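Local coordinates for protein probable glutathione reductase (Sinorhizobium meliloti, PDB 4DNA) that probably reduces glutathione disulfide to glutathione with NADPH, working as a homodimeric flavoprotein with one FAD per subunit and a redox-active disulfide, at residues 169-183 with 192-206. Numbering follows the deposited sequence.
Sequences LPESILIAGGGYIAV and LGVKTTLIYRGKEIL. With FAD (flavin-adenine dinucleotide), chain C.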
loop_
_atom_site.group_PDB
_atom_site.type_symbol
_atom_site.label_atom_id
_atom_site.label_comp_id
_atom_site.label_asym_id
_atom_site.label_seq_id
_atom_site.Cartn_x
_atom_site.Cartn_y
_atom_site.Cartn_z
ATOM N N LEU A 169 -30.483 -10.095 -0.054
ATOM C CA LEU A 169 -29.828 -8.912 0.453
ATOM C C LEU A 169 -30.849 -8.012 1.143
ATOM O O LEU A 169 -31.809 -7.570 0.512
ATOM C CB LEU A 169 -29.167 -8.178 -0.698
ATOM C CG LEU A 169 -28.525 -6.853 -0.344
ATOM C CD1 LEU A 169 -27.118 -7.085 0.200
ATOM C CD2 LEU A 169 -28.513 -5.983 -1.587
ATOM N N PRO A 170 -30.642 -7.725 2.443
ATOM C CA PRO A 170 -31.580 -6.836 3.143
ATOM C C PRO A 170 -31.579 -5.456 2.505
ATOM O O PRO A 170 -30.555 -5.010 1.972
ATOM C CB PRO A 170 -31.011 -6.761 4.563
ATOM C CG PRO A 170 -29.566 -7.065 4.409
ATOM C CD PRO A 170 -29.474 -8.059 3.279
ATOM N N GLU A 171 -32.731 -4.808 2.530
ATOM C CA GLU A 171 -32.844 -3.452 2.043
ATOM C C GLU A 171 -32.445 -2.517 3.190
ATOM O O GLU A 171 -31.984 -1.394 2.956
ATOM C CB GLU A 171 -34.262 -3.209 1.497
ATOM C CG GLU A 171 -34.858 -1.821 1.747
ATOM C CD GLU A 171 -36.388 -1.782 1.627
ATOM O OE1 GLU A 171 -37.069 -2.799 1.942
ATOM O OE2 GLU A 171 -36.908 -0.717 1.221
ATOM N N SER A 172 -32.595 -3.000 4.426
ATOM C CA SER A 172 -32.075 -2.306 5.605
ATOM C C SER A 172 -31.460 -3.294 6.600
ATOM O O SER A 172 -31.954 -4.418 6.746
ATOM C CB SER A 172 -33.152 -1.442 6.277
ATOM O OG SER A 172 -34.327 -2.188 6.528
ATOM N N ILE A 173 -30.367 -2.870 7.250
ATOM C CA ILE A 173 -29.738 -3.617 8.352
ATOM C C ILE A 173 -29.426 -2.723 9.566
ATOM O O ILE A 173 -29.096 -1.541 9.423
ATOM C CB ILE A 173 -28.452 -4.371 7.918
ATOM C CG1 ILE A 173 -28.147 -5.511 8.896
ATOM C CG2 ILE A 173 -27.250 -3.432 7.804
ATOM C CD1 ILE A 173 -27.298 -6.611 8.300
ATOM N N LEU A 174 -29.533 -3.304 10.757
ATOM C CA LEU A 174 -29.097 -2.640 11.968
ATOM C C LEU A 174 -28.081 -3.515 12.666
ATOM O O LEU A 174 -28.400 -4.640 13.047
ATOM C CB LEU A 174 -30.277 -2.352 12.908
ATOM C CG LEU A 174 -29.897 -1.835 14.298
ATOM C CD1 LEU A 174 -29.492 -0.380 14.234
ATOM C CD2 LEU A 174 -31.013 -2.028 15.304
ATOM N N ILE A 175 -26.876 -2.977 12.851
ATOM C CA ILE A 175 -25.779 -3.707 13.473
ATOM C C ILE A 175 -25.368 -3.170 14.839
ATOM O O ILE A 175 -24.770 -2.105 14.943
ATOM C CB ILE A 175 -24.524 -3.710 12.594
ATOM C CG1 ILE A 175 -24.826 -4.344 11.247
ATOM C CG2 ILE A 175 -23.408 -4.458 13.301
ATOM C CD1 ILE A 175 -23.920 -3.862 10.136
ATOM N N ALA A 176 -25.667 -3.944 15.877
ATOM C CA ALA A 176 -25.136 -3.709 17.212
ATOM C C ALA A 176 -23.687 -4.210 17.318
ATOM O O ALA A 176 -23.354 -5.306 16.837
ATOM C CB ALA A 176 -26.012 -4.402 18.238
ATOM N N GLY A 177 -22.829 -3.415 17.943
ATOM C CA GLY A 177 -21.427 -3.790 18.120
ATOM C C GLY A 177 -20.549 -2.604 17.783
ATOM O O GLY A 177 -20.913 -1.789 16.940
ATOM N N GLY A 178 -19.394 -2.498 18.431
ATOM C CA GLY A 178 -18.463 -1.406 18.149
ATOM C C GLY A 178 -17.085 -1.799 17.649
ATOM O O GLY A 178 -16.288 -0.935 17.302
ATOM N N GLY A 179 -16.790 -3.094 17.612
ATOM C CA GLY A 179 -15.476 -3.559 17.216
ATOM C C GLY A 179 -15.292 -3.653 15.716
ATOM O O GLY A 179 -16.161 -3.243 14.921
ATOM N N TYR A 180 -14.158 -4.215 15.321
ATOM C CA TYR A 180 -13.798 -4.253 13.922
ATOM C C TYR A 180 -14.777 -5.042 13.034
ATOM O O TYR A 180 -14.928 -4.707 11.846
ATOM C CB TYR A 180 -12.356 -4.732 13.756
ATOM C CG TYR A 180 -12.148 -6.221 13.719
ATOM C CD1 TYR A 180 -12.042 -6.964 14.903
ATOM C CD2 TYR A 180 -12.010 -6.889 12.488
ATOM C CE1 TYR A 180 -11.824 -8.335 14.874
ATOM C CE2 TYR A 180 -11.798 -8.266 12.433
ATOM C CZ TYR A 180 -11.707 -8.985 13.628
ATOM O OH TYR A 180 -11.504 -10.342 13.576
ATOM N N ILE A 181 -15.432 -6.066 13.592
ATOM C CA ILE A 181 -16.402 -6.861 12.822
ATOM C C ILE A 181 -17.610 -6.031 12.443
ATOM O O ILE A 181 -18.041 -6.033 11.290
ATOM C CB ILE A 181 -16.842 -8.143 13.560
ATOM C CG1 ILE A 181 -15.655 -9.097 13.696
ATOM C CG2 ILE A 181 -17.952 -8.883 12.821
ATOM C CD1 ILE A 181 -15.906 -10.260 14.627
ATOM N N ALA A 182 -18.128 -5.316 13.437
ATOM C CA ALA A 182 -19.268 -4.446 13.272
ATOM C C ALA A 182 -18.967 -3.415 12.193
ATOM O O ALA A 182 -19.702 -3.313 11.214
ATOM C CB ALA A 182 -19.611 -3.781 14.589
ATOM N N VAL A 183 -17.867 -2.686 12.337
ATOM C CA VAL A 183 -17.590 -1.605 11.406
ATOM C C VAL A 183 -17.314 -2.082 9.981
ATOM O O VAL A 183 -17.704 -1.409 9.028
ATOM C CB VAL A 183 -16.536 -0.606 11.914
ATOM C CG1 VAL A 183 -16.999 -0.002 13.235
ATOM C CG2 VAL A 183 -15.186 -1.260 12.082
ATOM N N LEU A 192 -22.860 -1.765 -0.546
ATOM C CA LEU A 192 -23.767 -2.517 -1.406
ATOM C C LEU A 192 -25.207 -1.952 -1.498
ATOM O O LEU A 192 -26.066 -2.535 -2.165
ATOM C CB LEU A 192 -23.741 -3.997 -1.013
ATOM C CG LEU A 192 -22.377 -4.700 -1.057
ATOM C CD1 LEU A 192 -22.482 -6.105 -0.503
ATOM C CD2 LEU A 192 -21.770 -4.741 -2.444
ATOM N N GLY A 193 -25.456 -0.813 -0.854
ATOM C CA GLY A 193 -26.732 -0.103 -0.976
ATOM C C GLY A 193 -27.762 -0.448 0.085
ATOM O O GLY A 193 -28.916 -0.026 -0.012
ATOM N N VAL A 194 -27.362 -1.235 1.082
ATOM C CA VAL A 194 -28.213 -1.516 2.223
ATOM C C VAL A 194 -28.269 -0.256 3.056
ATOM O O VAL A 194 -27.226 0.316 3.364
ATOM C CB VAL A 194 -27.648 -2.654 3.096
ATOM C CG1 VAL A 194 -28.550 -2.918 4.289
ATOM C CG2 VAL A 194 -27.473 -3.923 2.282
ATOM N N LYS A 195 -29.476 0.190 3.403
ATOM C CA LYS A 195 -29.641 1.258 4.389
ATOM C C LYS A 195 -29.069 0.755 5.715
ATOM O O LYS A 195 -29.650 -0.125 6.348
ATOM C CB LYS A 195 -31.121 1.623 4.522
ATOM C CG LYS A 195 -31.478 2.496 5.717
ATOM C CD LYS A 195 -31.364 3.980 5.401
ATOM C CE LYS A 195 -31.857 4.840 6.564
ATOM N NZ LYS A 195 -30.808 5.007 7.611
ATOM N N THR A 196 -27.915 1.291 6.112
ATOM C CA THR A 196 -27.142 0.735 7.240
ATOM C C THR A 196 -27.202 1.573 8.519
ATOM O O THR A 196 -26.972 2.772 8.479
ATOM C CB THR A 196 -25.661 0.516 6.846
ATOM O OG1 THR A 196 -25.571 -0.509 5.854
ATOM C CG2 THR A 196 -24.821 0.098 8.047
ATOM N N THR A 197 -27.496 0.938 9.652
ATOM C CA THR A 197 -27.417 1.614 10.959
ATOM C C THR A 197 -26.550 0.818 11.933
ATOM O O THR A 197 -26.682 -0.401 12.040
ATOM C CB THR A 197 -28.808 1.827 11.592
ATOM O OG1 THR A 197 -29.738 2.251 10.590
ATOM C CG2 THR A 197 -28.752 2.858 12.698
ATOM N N LEU A 198 -25.668 1.512 12.642
ATOM C CA LEU A 198 -24.773 0.876 13.618
ATOM C C LEU A 198 -25.034 1.404 15.029
ATOM O O LEU A 198 -25.117 2.624 15.235
ATOM C CB LEU A 198 -23.309 1.106 13.213
ATOM C CG LEU A 198 -22.150 0.641 14.092
ATOM C CD1 LEU A 198 -21.910 -0.862 14.024
ATOM C CD2 LEU A 198 -20.912 1.367 13.624
ATOM N N ILE A 199 -25.176 0.490 15.989
ATOM C CA ILE A 199 -25.425 0.882 17.380
ATOM C C ILE A 199 -24.463 0.207 18.363
ATOM O O ILE A 199 -24.093 -0.962 18.211
ATOM C CB ILE A 199 -26.901 0.686 17.781
ATOM C CG1 ILE A 199 -27.190 1.335 19.143
ATOM C CG2 ILE A 199 -27.291 -0.785 17.732
ATOM C CD1 ILE A 199 -28.615 1.168 19.643
ATOM N N TYR A 200 -24.054 0.973 19.369
ATOM C CA TYR A 200 -22.977 0.570 20.258
ATOM C C TYR A 200 -23.181 1.148 21.633
ATOM O O TYR A 200 -23.564 2.293 21.772
ATOM C CB TYR A 200 -21.643 1.065 19.702
ATOM C CG TYR A 200 -20.407 0.581 20.447
ATOM C CD1 TYR A 200 -20.337 -0.722 21.007
ATOM C CD2 TYR A 200 -19.290 1.410 20.564
ATOM C CE1 TYR A 200 -19.193 -1.161 21.675
ATOM C CE2 TYR A 200 -18.143 0.977 21.225
ATOM C CZ TYR A 200 -18.091 -0.301 21.777
ATOM O OH TYR A 200 -16.920 -0.693 22.411
ATOM N N ARG A 201 -22.892 0.343 22.643
ATOM C CA ARG A 201 -23.159 0.700 24.025
ATOM C C ARG A 201 -22.089 1.620 24.609
ATOM O O ARG A 201 -22.329 2.316 25.598
ATOM C CB ARG A 201 -23.353 -0.558 24.884
ATOM C CG ARG A 201 -22.412 -1.731 24.594
ATOM C CD ARG A 201 -22.039 -2.506 25.858
ATOM N NE ARG A 201 -22.988 -2.247 26.940
ATOM C CZ ARG A 201 -22.860 -1.277 27.854
ATOM N NH1 ARG A 201 -23.795 -1.117 28.792
ATOM N NH2 ARG A 201 -21.803 -0.464 27.835
ATOM N N GLY A 202 -20.921 1.636 23.980
ATOM C CA GLY A 202 -19.816 2.458 24.451
ATOM C C GLY A 202 -19.872 3.864 23.904
ATOM O O GLY A 202 -20.778 4.204 23.147
ATOM N N LYS A 203 -18.893 4.679 24.292
ATOM C CA LYS A 203 -18.867 6.094 23.937
ATOM C C LYS A 203 -18.358 6.312 22.516
ATOM O O LYS A 203 -18.856 7.179 21.808
ATOM C CB LYS A 203 -18.012 6.881 24.924
ATOM C CG LYS A 203 -18.697 7.241 26.228
ATOM C CD LYS A 203 -17.656 7.415 27.334
ATOM C CE LYS A 203 -18.011 8.511 28.331
ATOM N NZ LYS A 203 -19.463 8.545 28.654
ATOM N N GLU A 204 -17.362 5.543 22.096
ATOM C CA GLU A 204 -16.842 5.673 20.732
ATOM C C GLU A 204 -16.519 4.312 20.147
ATOM O O GLU A 204 -16.103 3.414 20.875
ATOM C CB GLU A 204 -15.599 6.560 20.714
ATOM C CG GLU A 204 -15.762 7.834 21.539
ATOM C CD GLU A 204 -14.611 8.817 21.422
ATOM O OE1 GLU A 204 -13.797 8.705 20.489
ATOM O OE2 GLU A 204 -14.540 9.721 22.274
ATOM N N ILE A 205 -16.714 4.157 18.840
ATOM C CA ILE A 205 -16.453 2.871 18.154
ATOM C C ILE A 205 -14.970 2.506 18.188
ATOM O O ILE A 205 -14.133 3.372 18.417
ATOM C CB ILE A 205 -16.937 2.869 16.690
ATOM C CG1 ILE A 205 -16.297 4.017 15.911
ATOM C CG2 ILE A 205 -18.454 2.930 16.625
ATOM C CD1 ILE A 205 -16.532 3.943 14.419
ATOM N N LEU A 206 -14.646 1.231 17.978
ATOM C CA LEU A 206 -13.257 0.783 18.035
ATOM C C LEU A 206 -12.513 1.451 19.193
ATOM O O LEU A 206 -11.468 2.079 18.993
ATOM C CB LEU A 206 -12.546 1.102 16.722
ATOM C CG LEU A 206 -13.285 0.742 15.446
ATOM C CD1 LEU A 206 -12.518 1.262 14.246
ATOM C CD2 LEU A 206 -13.443 -0.762 15.360
HETATM P PA FAD C . -10.682 -21.440 13.888
HETATM O O1A FAD C . -11.765 -20.700 14.653
HETATM O O2A FAD C . -10.086 -20.907 12.604
HETATM O O5B FAD C . -11.198 -22.927 13.570
HETATM C C5B FAD C . -11.156 -23.990 14.531
HETATM C C4B FAD C . -11.998 -25.112 13.941
HETATM O O4B FAD C . -12.309 -26.129 14.892
HETATM C C3B FAD C . -13.316 -24.555 13.440
HETATM O O3B FAD C . -13.425 -24.842 12.038
HETATM C C2B FAD C . -14.369 -25.247 14.284
HETATM O O2B FAD C . -15.554 -25.509 13.533
HETATM C C1B FAD C . -13.672 -26.526 14.726
HETATM N N9A FAD C . -14.155 -27.069 16.018
HETATM C C8A FAD C . -14.626 -26.328 17.038
HETATM N N7A FAD C . -14.967 -27.087 18.107
HETATM C C5A FAD C . -14.699 -28.353 17.767
HETATM C C6A FAD C . -14.831 -29.645 18.459
HETATM N N6A FAD C . -15.338 -29.644 19.716
HETATM N N1A FAD C . -14.446 -30.765 17.791
HETATM C C2A FAD C . -13.958 -30.700 16.528
HETATM N N3A FAD C . -13.812 -29.545 15.838
HETATM C C4A FAD C . -14.161 -28.352 16.395
HETATM N N1 FAD C . -8.132 -12.413 11.615
HETATM C C2 FAD C . -7.177 -11.731 10.942
HETATM O O2 FAD C . -5.975 -11.919 11.232
HETATM N N3 FAD C . -7.488 -10.854 9.970
HETATM C C4 FAD C . -8.756 -10.589 9.597
HETATM O O4 FAD C . -8.996 -9.771 8.676
HETATM C C4X FAD C . -9.857 -11.295 10.298
HETATM N N5 FAD C . -11.155 -11.091 9.982
HETATM C C5X FAD C . -12.132 -11.766 10.645
HETATM C C6 FAD C . -13.472 -11.553 10.319
HETATM C C7 FAD C . -14.485 -12.235 11.002
HETATM C C7M FAD C . -15.918 -11.973 10.610
HETATM C C8 FAD C . -14.136 -13.215 12.079
HETATM C C8M FAD C . -15.180 -13.990 12.837
HETATM C C9 FAD C . -12.804 -13.426 12.406
HETATM C C9A FAD C . -11.793 -12.740 11.735
HETATM N N10 FAD C . -10.444 -12.967 12.075
HETATM C C10 FAD C . -9.452 -12.251 11.363
HETATM C "C1'" FAD C . -10.111 -13.919 13.150
HETATM C "C2'" FAD C . -9.632 -15.270 12.638
HETATM O "O2'" FAD C . -10.610 -15.820 11.751
HETATM C "C3'" FAD C . -9.344 -16.214 13.806
HETATM O "O3'" FAD C . -8.519 -15.518 14.748
HETATM C "C4'" FAD C . -8.637 -17.502 13.380
HETATM O "O4'" FAD C . -9.518 -18.283 12.564
HETATM C "C5'" FAD C . -8.214 -18.321 14.587
HETATM O "O5'" FAD C . -8.269 -19.703 14.242
HETATM P P FAD C . -8.251 -20.904 15.325
HETATM O O1P FAD C . -7.011 -21.751 15.109
HETATM O O2P FAD C . -8.565 -20.361 16.698
HETATM O O3P FAD C . -9.484 -21.836 14.890
#
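Y200 swings CG to the far side of its backbone N (chi1 -173°), which lays the phenol ring flat over G178, and L198, with CG in the same anti setting (chi1 176°), brings CD1 against G177 O in the glycine turn. They sit at the turn of a Rossmann-type beta-alpha-beta unit: strands 172-176 and 195-199 run parallel in the four-stranded sheet of the predicted NAD(P)-binding region, joined by helix 180-191. G177, G179 and A182 fit its GxGxxA fingerprint. The strands are laced by backbone bonds that alternate in direction, from K195 N to E171 O up to G177 N to I199 O.

On the face of I173, I175 and L198, L198 CD1 lies 3.2 Å from G177 O and 3.8 Å from A182 CB, so one methyl fills the corner between strand end, turn and helix. I175 CG2 meets that methyl as well, while V183 CG1 approaches the other branch, CD2. On the opposite face, L174 CD1 packs on T197 CB at 3.5 Å. At the start of the strands V194 spreads its two methyls, CG2 against L169 CD1 and CG1 against I173 CG2.

At the turn, G178 CA stands 3.4 Å from the Y200 ring centroid, a CH-pi contact 9° off the normal; G202 N lies over the opposite face. With no side chain at G178, the ring can sit directly on its CA. Replacing Y200 by alanine takes the ring away and would probably leave G178 CA without its aromatic partner and open a gap between the glycine turn and G202. Farther on, Y180 reaches the flavin, its OH near FAD C9A, and V183 CG2 meets L206 CD2 tip to tip. The turn is tied to segment 192-206 by L206 N, which donates to G178 O at 2.8 Å.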